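Local coordinates for NADPH-flavin oxidoreductase (Helicobacter pylori, PDB 2H0U), which probably reduces flavins or nitrogenous compounds with NADPH or NADH, using bound FMN as its cofactor, at residues A[124-129]-A[135-140]. Residues are numbered along the deposited sequence; the frame is centred on the assembly and turned at random.
Sequences NDMKLN and FDWASK
One indole, that of Trp137, takes both a selenium and a methyl group from the turn that follows helix 113-125. The selenium belongs to Met126, modelled as selenomethionine. Its SE lies 4.7 Å from the centroid of the Trp137 five-membered ring, 50° off the ring normal. This is a Met-aromatic contact of oblique geometry. SE comes closest to the indole at NE1 of Trp137, at 4.0 Å. A bend at chi2 (-147°) carries SE toward the indole. The CE of Met126 is modelled too near the ring, so its exact place is doubtful.

Leu128 comes in over one face. Its CD1 sits 3.9 Å from the same centroid in a CH-pi contact, 26° off the normal. CD2 of Leu128 rests beside CB of Trp137 at 3.9 Å. The contact packs the link between helices 113-125 and 131-155 of this nitroreductase-family chain against the second helix. Helix 113-125 ends just before Met126, Lys127 then takes positive phi, and Leu128 centres an inverse gamma turn. CG of Trp137 lies anti to the backbone N, which carries the ring out from the long helix 131-155 to Met126 and Leu128.

NE1 of Trp137 hydrogen-bonds OE1 of Glu164 of the second subunit, a residue of the FMN pocket. The Trp137 side chain is about 6 Å from a bound FMN.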
loop_
_atom_site.group_PDB
_atom_site.type_symbol
_atom_site.label_atom_id
_atom_site.label_comp_id
_atom_site.label_asym_id
_atom_site.label_seq_id
_atom_site.Cartn_x
_atom_site.Cartn_y
_atom_site.Cartn_z
ATOM N N ASN A 124 -8.582 19.589 4.160
ATOM C CA ASN A 124 -10.015 19.513 3.893
ATOM C C ASN A 124 -10.429 18.283 3.132
ATOM O O ASN A 124 -11.299 17.525 3.593
ATOM C CB ASN A 124 -10.475 20.764 3.168
ATOM C CG ASN A 124 -10.212 22.025 3.978
ATOM O OD1 ASN A 124 -9.895 23.073 3.420
ATOM N ND2 ASN A 124 -10.314 21.917 5.303
ATOM N N ASP A 125 -9.819 18.056 1.973
ATOM C CA ASP A 125 -10.172 16.855 1.197
ATOM C C ASP A 125 -9.916 15.578 1.973
ATOM O O ASP A 125 -10.760 14.667 1.942
ATOM C CB ASP A 125 -9.410 16.783 -0.125
ATOM C CG ASP A 125 -9.841 17.851 -1.109
ATOM O OD1 ASP A 125 -10.945 18.360 -0.987
ATOM O OD2 ASP A 125 -9.066 18.176 -2.018
HETATM N N MSE A 126 -8.762 15.491 2.642
HETATM C CA MSE A 126 -8.337 14.260 3.328
HETATM C C MSE A 126 -8.407 14.281 4.867
HETATM O O MSE A 126 -8.125 13.271 5.540
HETATM C CB MSE A 126 -6.916 13.877 2.866
HETATM C CG MSE A 126 -6.820 13.805 1.393
HETATM SE SE MSE A 126 -5.567 12.455 0.778
HETATM C CE MSE A 126 -5.359 11.286 2.313
ATOM N N LYS A 127 -8.775 15.436 5.412
ATOM C CA LYS A 127 -8.954 15.598 6.851
ATOM C C LYS A 127 -7.680 15.189 7.613
ATOM O O LYS A 127 -7.757 14.436 8.591
ATOM C CB LYS A 127 -10.168 14.769 7.336
ATOM C CG LYS A 127 -11.530 15.245 6.798
ATOM C CD LYS A 127 -11.634 16.763 6.822
ATOM C CE LYS A 127 -11.601 17.366 8.248
ATOM N NZ LYS A 127 -12.002 18.803 8.253
ATOM N N LEU A 128 -6.521 15.650 7.136
ATOM C CA LEU A 128 -5.238 15.349 7.803
ATOM C C LEU A 128 -4.975 16.486 8.766
ATOM O O LEU A 128 -4.245 17.441 8.445
ATOM C CB LEU A 128 -4.083 15.227 6.807
ATOM C CG LEU A 128 -4.292 14.212 5.678
ATOM C CD1 LEU A 128 -3.027 14.072 4.842
ATOM C CD2 LEU A 128 -4.701 12.846 6.270
ATOM N N ASN A 129 -5.597 16.373 9.931
ATOM C CA ASN A 129 -5.648 17.481 10.888
ATOM C C ASN A 129 -4.985 17.208 12.213
ATOM O O ASN A 129 -5.177 17.962 13.177
ATOM C CB ASN A 129 -7.091 17.850 11.162
ATOM C CG ASN A 129 -7.910 17.996 9.904
ATOM O OD1 ASN A 129 -8.894 17.301 9.738
ATOM N ND2 ASN A 129 -7.520 18.924 9.029
ATOM N N PHE A 135 0.810 11.318 9.845
ATOM C CA PHE A 135 1.736 10.175 9.842
ATOM C C PHE A 135 1.128 8.948 9.131
ATOM O O PHE A 135 1.791 8.317 8.277
ATOM C CB PHE A 135 2.166 9.789 11.248
ATOM C CG PHE A 135 2.983 8.554 11.242
ATOM C CD1 PHE A 135 4.299 8.606 10.805
ATOM C CD2 PHE A 135 2.394 7.332 11.485
ATOM C CE1 PHE A 135 5.063 7.424 10.724
ATOM C CE2 PHE A 135 3.152 6.152 11.411
ATOM C CZ PHE A 135 4.483 6.212 11.022
ATOM N N ASP A 136 -0.124 8.624 9.451
ATOM C CA ASP A 136 -0.739 7.451 8.805
ATOM C C ASP A 136 -0.933 7.642 7.303
ATOM O O ASP A 136 -0.900 6.670 6.559
ATOM C CB ASP A 136 -2.046 7.042 9.462
ATOM C CG ASP A 136 -1.833 6.315 10.772
ATOM O OD1 ASP A 136 -0.753 5.711 10.977
ATOM O OD2 ASP A 136 -2.752 6.345 11.615
ATOM N N TRP A 137 -1.162 8.887 6.873
ATOM C CA TRP A 137 -1.203 9.207 5.437
ATOM C C TRP A 137 0.146 8.897 4.717
ATOM O O TRP A 137 0.183 8.228 3.681
ATOM C CB TRP A 137 -1.619 10.668 5.198
ATOM C CG TRP A 137 -1.508 11.070 3.750
ATOM C CD1 TRP A 137 -2.325 10.679 2.707
ATOM C CD2 TRP A 137 -0.508 11.934 3.187
ATOM N NE1 TRP A 137 -1.876 11.263 1.534
ATOM C CE2 TRP A 137 -0.776 12.043 1.811
ATOM C CE3 TRP A 137 0.600 12.631 3.731
ATOM C CZ2 TRP A 137 0.020 12.828 0.947
ATOM C CZ3 TRP A 137 1.395 13.413 2.877
ATOM C CH2 TRP A 137 1.077 13.510 1.484
ATOM N N ALA A 138 1.252 9.315 5.316
ATOM C CA ALA A 138 2.581 8.999 4.770
ATOM C C ALA A 138 2.827 7.505 4.833
ATOM O O ALA A 138 3.489 6.921 3.934
ATOM C CB ALA A 138 3.671 9.754 5.544
ATOM N N SER A 139 2.373 6.883 5.924
ATOM C CA SER A 139 2.490 5.409 6.076
ATOM C C SER A 139 1.775 4.626 4.970
ATOM O O SER A 139 2.296 3.643 4.436
ATOM C CB SER A 139 1.954 5.002 7.472
ATOM O OG SER A 139 1.922 3.569 7.652
ATOM N N LYS A 140 0.583 5.063 4.597
ATOM C CA LYS A 140 -0.102 4.462 3.429
ATOM C C LYS A 140 0.806 4.410 2.174
ATOM O O LYS A 140 0.794 3.409 1.424
ATOM C CB LYS A 140 -1.409 5.247 3.126
ATOM C CG LYS A 140 -2.506 5.030 4.198
ATOM C CD LYS A 140 -3.754 5.927 3.893
ATOM C CE LYS A 140 -4.580 6.042 5.190
ATOM N NZ LYS A 140 -5.939 6.640 4.838
#